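Local coordinates for orotidine 5'-phosphate decarboxylase (Pyrococcus horikoshii, PDB 2CZD), which probably catalyses the decarboxylation of orotidine 5'-monophosphate to uridine 5'-monophosphate, the last step of de novo UMP synthesis, at residues Ile125-Ala128 / Asn129-Pro133; Ile28-Asn31 / Trp32-Leu36. All blocks are in the same frame, centred on the assembly; numbering follows the deposited sequence.

Contact 1 of 2, residues Ile125-Ala128 / Asn129-Pro133; sequences IEVA and NEIEP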
loop_
_atom_site.group_PDB
_atom_site.type_symbol
_atom_site.label_atom_id
_atom_site.label_comp_id
_atom_site.label_asym_id
_atom_site.label_seq_id
_atom_site.Cartn_x
_atom_site.Cartn_y
_atom_site.Cartn_z
ATOM N N ILE B 125 15.350 1.407 11.637
ATOM C CA ILE B 125 16.697 1.201 11.101
ATOM C C ILE B 125 17.276 -0.112 11.674
ATOM O O ILE B 125 17.943 -0.862 10.958
ATOM C CB ILE B 125 17.616 2.387 11.436
ATOM C CG1 ILE B 125 17.191 3.603 10.613
ATOM C CG2 ILE B 125 19.078 2.032 11.124
ATOM C CD1 ILE B 125 17.847 4.883 11.104
ATOM N N GLU B 126 17.027 -0.390 12.956
ATOM C CA GLU B 126 17.503 -1.635 13.545
ATOM C C GLU B 126 16.871 -2.810 12.805
ATOM O O GLU B 126 17.537 -3.812 12.557
ATOM C CB GLU B 126 17.140 -1.709 15.034
ATOM C CG GLU B 126 17.793 -0.615 15.862
ATOM C CD GLU B 126 17.332 -0.617 17.304
ATOM O OE1 GLU B 126 16.163 -0.977 17.559
ATOM O OE2 GLU B 126 18.140 -0.237 18.183
ATOM N N VAL B 127 15.587 -2.718 12.457
ATOM C CA VAL B 127 14.972 -3.827 11.717
ATOM C C VAL B 127 15.647 -3.963 10.349
ATOM O O VAL B 127 15.945 -5.069 9.910
ATOM C CB VAL B 127 13.439 -3.632 11.505
ATOM C CG1 VAL B 127 12.876 -4.799 10.715
ATOM C CG2 VAL B 127 12.714 -3.492 12.838
ATOM N N ALA B 128 15.880 -2.845 9.662
ATOM C CA ALA B 128 16.565 -2.906 8.370
ATOM C C ALA B 128 17.974 -3.523 8.550
ATOM O O ALA B 128 18.440 -4.276 7.711
ATOM C CB ALA B 128 16.672 -1.505 7.761
ATOM N N ASN B 129 18.655 -3.207 9.645
ATOM C CA ASN B 129 19.980 -3.787 9.846
ATOM C C ASN B 129 19.906 -5.311 9.977
ATOM O O ASN B 129 20.818 -6.021 9.553
ATOM C CB ASN B 129 20.635 -3.171 11.078
ATOM C CG ASN B 129 21.093 -1.756 10.833
ATOM O OD1 ASN B 129 21.200 -1.320 9.680
ATOM N ND2 ASN B 129 21.384 -1.037 11.908
ATOM N N GLU B 130 18.815 -5.813 10.549
ATOM C CA GLU B 130 18.639 -7.249 10.727
ATOM C C GLU B 130 18.325 -7.909 9.392
ATOM O O GLU B 130 18.911 -8.934 9.025
ATOM C CB GLU B 130 17.466 -7.540 11.676
ATOM C CG GLU B 130 17.653 -7.175 13.144
ATOM C CD GLU B 130 16.419 -7.528 13.996
ATOM O OE1 GLU B 130 16.416 -7.192 15.197
ATOM O OE2 GLU B 130 15.450 -8.140 13.472
ATOM N N ILE B 131 17.398 -7.303 8.655
ATOM C CA ILE B 131 16.950 -7.864 7.391
ATOM C C ILE B 131 17.918 -7.698 6.224
ATOM O O ILE B 131 17.981 -8.552 5.338
ATOM C CB ILE B 131 15.557 -7.281 7.034
ATOM C CG1 ILE B 131 14.505 -7.908 7.965
ATOM C CG2 ILE B 131 15.202 -7.562 5.565
ATOM C CD1 ILE B 131 13.107 -7.370 7.789
ATOM N N GLU B 132 18.694 -6.613 6.254
ATOM C CA GLU B 132 19.649 -6.290 5.197
ATOM C C GLU B 132 19.010 -6.203 3.797
ATOM O O GLU B 132 19.312 -6.991 2.897
ATOM C CB GLU B 132 20.842 -7.266 5.195
ATOM C CG GLU B 132 21.619 -7.248 6.496
ATOM C CD GLU B 132 22.756 -8.271 6.540
ATOM O OE1 GLU B 132 23.456 -8.315 7.571
ATOM O OE2 GLU B 132 22.940 -9.039 5.566
ATOM N N PRO B 133 18.069 -5.262 3.617
ATOM C CA PRO B 133 17.414 -5.066 2.317
ATOM C C PRO B 133 18.453 -4.418 1.387
ATOM O O PRO B 133 19.546 -4.045 1.822
ATOM C CB PRO B 133 16.300 -4.064 2.637
ATOM C CG PRO B 133 16.954 -3.203 3.703
ATOM C CD PRO B 133 17.611 -4.254 4.594
#
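The backbone N of Ile-131 donates to Val-127 O at 2.9 Å, close to straight at 165°, while Glu-132 N reaches Ala-128 O at 2.8 Å. Together with Asn-129 N on Ile-125 O and Glu-130 N on Glu-126 O, these i to i+4 bonds run through the last two turns of helix 121-131 and into the residue after it; the helix connects strand 101-105 to strand 135-137 in one beta-alpha-beta unit of the TIM barrel. Val-127 O also takes a weak second bond from Glu-130 N. Glu-132 then leaves the helix with positive phi (56°), and the chain turns into Pro-133.

Two polar side chains hold this helix end to its surroundings. With chi1 at -73°, the CG of Asn-129 sits beside its own backbone N, 3.3 Å from Ile-125 O, and the amide lies alongside the Ile-125 side chain, Asn-129 ND2 lying 3.9 Å from Ile-125 CG2. From there its two ends grip the neighbouring loop, OD1 accepting from Lys-154 N and ND2 donating to Arg-152 O. With an alanine here both side-chain bonds go, and the Lys-154 N-H and the Arg-152 carbonyl are likely to be left without these mates, weakening the tie between helix and loop. The extended side chain of Glu-130 passes Glu-126 O with its CG and ends in a salt bridge with Arg-90.

On the apolar side, Val-127 and Ile-131 point the same way, one turn apart, with CG1 of Val-127 and CD1 of Ile-131 at 3.9 Å. Both lean on helix 90-97, and Val-127 also packs on Phe-116 of the second subunit. The ring carbon CD of Pro-133 lies 3.2 Å from Ala-128 O, the same oxygen that accepts from Glu-132 N.

Contact 2 of 2, residues Ile28-Asn31 / Trp32-Leu36; sequences IKVN and WPLIL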
loop_
_atom_site.group_PDB
_atom_site.type_symbol
_atom_site.label_atom_id
_atom_site.label_comp_id
_atom_site.label_asym_id
_atom_site.label_seq_id
_atom_site.Cartn_x
_atom_site.Cartn_y
_atom_site.Cartn_z
ATOM N N ILE B 28 14.471 3.335 -12.804
ATOM C CA ILE B 28 13.210 4.014 -13.033
ATOM C C ILE B 28 12.329 3.556 -11.880
ATOM O O ILE B 28 12.279 2.360 -11.566
ATOM C CB ILE B 28 12.552 3.561 -14.343
ATOM C CG1 ILE B 28 13.445 3.950 -15.524
ATOM C CG2 ILE B 28 11.168 4.174 -14.467
ATOM C CD1 ILE B 28 13.046 3.271 -16.832
ATOM N N LYS B 29 11.668 4.501 -11.232
ATOM C CA LYS B 29 10.761 4.168 -10.132
ATOM C C LYS B 29 9.315 4.420 -10.577
ATOM O O LYS B 29 8.980 5.505 -11.082
ATOM C CB LYS B 29 11.088 5.021 -8.894
ATOM C CG LYS B 29 10.179 4.731 -7.683
ATOM C CD LYS B 29 10.650 5.551 -6.485
ATOM C CE LYS B 29 10.203 7.023 -6.569
ATOM N NZ LYS B 29 8.715 7.163 -6.478
ATOM N N VAL B 30 8.460 3.420 -10.400
ATOM C CA VAL B 30 7.059 3.554 -10.781
ATOM C C VAL B 30 6.191 3.449 -9.530
ATOM O O VAL B 30 6.592 2.843 -8.536
ATOM C CB VAL B 30 6.636 2.480 -11.817
ATOM C CG1 VAL B 30 7.506 2.605 -13.079
ATOM C CG2 VAL B 30 6.755 1.084 -11.214
ATOM N N ASN B 31 5.009 4.050 -9.567
ATOM C CA ASN B 31 4.128 4.006 -8.397
ATOM C C ASN B 31 2.762 3.386 -8.695
ATOM O O ASN B 31 2.510 2.945 -9.811
ATOM C CB ASN B 31 3.965 5.414 -7.818
ATOM C CG ASN B 31 3.392 6.398 -8.819
ATOM O OD1 ASN B 31 2.847 6.015 -9.846
ATOM N ND2 ASN B 31 3.491 7.681 -8.502
ATOM N N TRP B 32 1.891 3.305 -7.689
ATOM C CA TRP B 32 0.571 2.727 -7.931
ATOM C C TRP B 32 -0.244 3.503 -8.991
ATOM O O TRP B 32 -0.892 2.894 -9.838
ATOM C CB TRP B 32 -0.232 2.618 -6.615
ATOM C CG TRP B 32 0.130 1.434 -5.715
ATOM C CD1 TRP B 32 0.468 1.500 -4.391
ATOM C CD2 TRP B 32 0.052 0.036 -6.036
ATOM N NE1 TRP B 32 0.596 0.235 -3.867
ATOM C CE2 TRP B 32 0.345 -0.684 -4.847
ATOM C CE3 TRP B 32 -0.242 -0.677 -7.200
ATOM C CZ2 TRP B 32 0.348 -2.077 -4.794
ATOM C CZ3 TRP B 32 -0.241 -2.085 -7.148
ATOM C CH2 TRP B 32 0.053 -2.763 -5.943
ATOM N N PRO B 33 -0.216 4.847 -8.961
ATOM C CA PRO B 33 -0.994 5.576 -9.976
ATOM C C PRO B 33 -0.667 5.157 -11.412
ATOM O O PRO B 33 -1.570 4.996 -12.232
ATOM C CB PRO B 33 -0.643 7.039 -9.701
ATOM C CG PRO B 33 -0.524 7.057 -8.167
ATOM C CD PRO B 33 0.181 5.728 -7.844
ATOM N N LEU B 34 0.618 4.982 -11.720
ATOM C CA LEU B 34 0.999 4.568 -13.067
ATOM C C LEU B 34 0.505 3.152 -13.344
ATOM O O LEU B 34 -0.048 2.888 -14.407
ATOM C CB LEU B 34 2.523 4.648 -13.260
ATOM C CG LEU B 34 3.030 4.215 -14.641
ATOM C CD1 LEU B 34 2.446 5.153 -15.722
ATOM C CD2 LEU B 34 4.555 4.259 -14.664
ATOM N N ILE B 35 0.677 2.240 -12.387
ATOM C CA ILE B 35 0.224 0.859 -12.562
ATOM C C ILE B 35 -1.308 0.806 -12.747
ATOM O O ILE B 35 -1.836 0.025 -13.554
ATOM C CB ILE B 35 0.659 0.010 -11.344
ATOM C CG1 ILE B 35 2.179 -0.138 -11.355
ATOM C CG2 ILE B 35 -0.037 -1.362 -11.359
ATOM C CD1 ILE B 35 2.741 -0.761 -10.089
ATOM N N LEU B 36 -2.012 1.625 -11.981
ATOM C CA LEU B 36 -3.470 1.669 -12.084
ATOM C C LEU B 36 -3.933 2.204 -13.441
ATOM O O LEU B 36 -4.901 1.716 -14.029
ATOM C CB LEU B 36 -4.042 2.561 -10.985
ATOM C CG LEU B 36 -4.195 1.896 -9.621
ATOM C CD1 LEU B 36 -4.415 2.943 -8.564
ATOM C CD2 LEU B 36 -5.397 0.948 -9.649
#
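Val-30 meets Leu-34 across the junction of strand and helix, its CG1 3.7 Å from Leu-34 CD2, the two side chains crossing obliquely.

Asn-31 follows as the N-cap. Its CG stands between the backbone N and the carbonyl carbon (chi1 59°), which brings OD1 round to accept from Leu-34 N at 3.1 Å and 163°, the donor tilted 21° from the amide's carbonyl plane. The same oxygen rests 3.3 Å from CD of Pro-33, whose ring crosses the asparagine side chain at about a right angle. Asn-31 ND2 hydrogen-bonds to Tyr-9 OH, and with both ends engaged the amide is held in one orientation. The backbone O of Asn-31 receives Ile-35 N at 3.2 Å, in the carbonyl plane, and Ile-35 CG1 lies 3.5 Å from that oxygen.

Beyond the cap, the Trp-32 ring stacks on Trp-32 of the second subunit. This is an asparagine N-cap where a TIM-barrel strand gives way to a helix, on the side of the barrel where the active site lies.

How the contacts relate
Contact 2 starts helix 32-38 with a side-chain cap after a barrel strand, whereas contact 1 ends a different helix, 121-131, and leads the chain on to strand 135-137. Their centres are 25 Å apart, on opposite sides of the chain's centre, and their nearest atoms are about 14 Å apart. Contact 2 borders the active site: its strand carries the substrate-binding Lys-29, whose NZ forms a salt bridge with Asp-57, and the Asn-31 side chain comes within about 3 Å of that of the substrate-binding Asp-7. Contact 1 is more remote, about 11 Å separating the side chains of Ile-131 and the substrate-binding Pro-64. Both nevertheless reach the second subunit of the dimer.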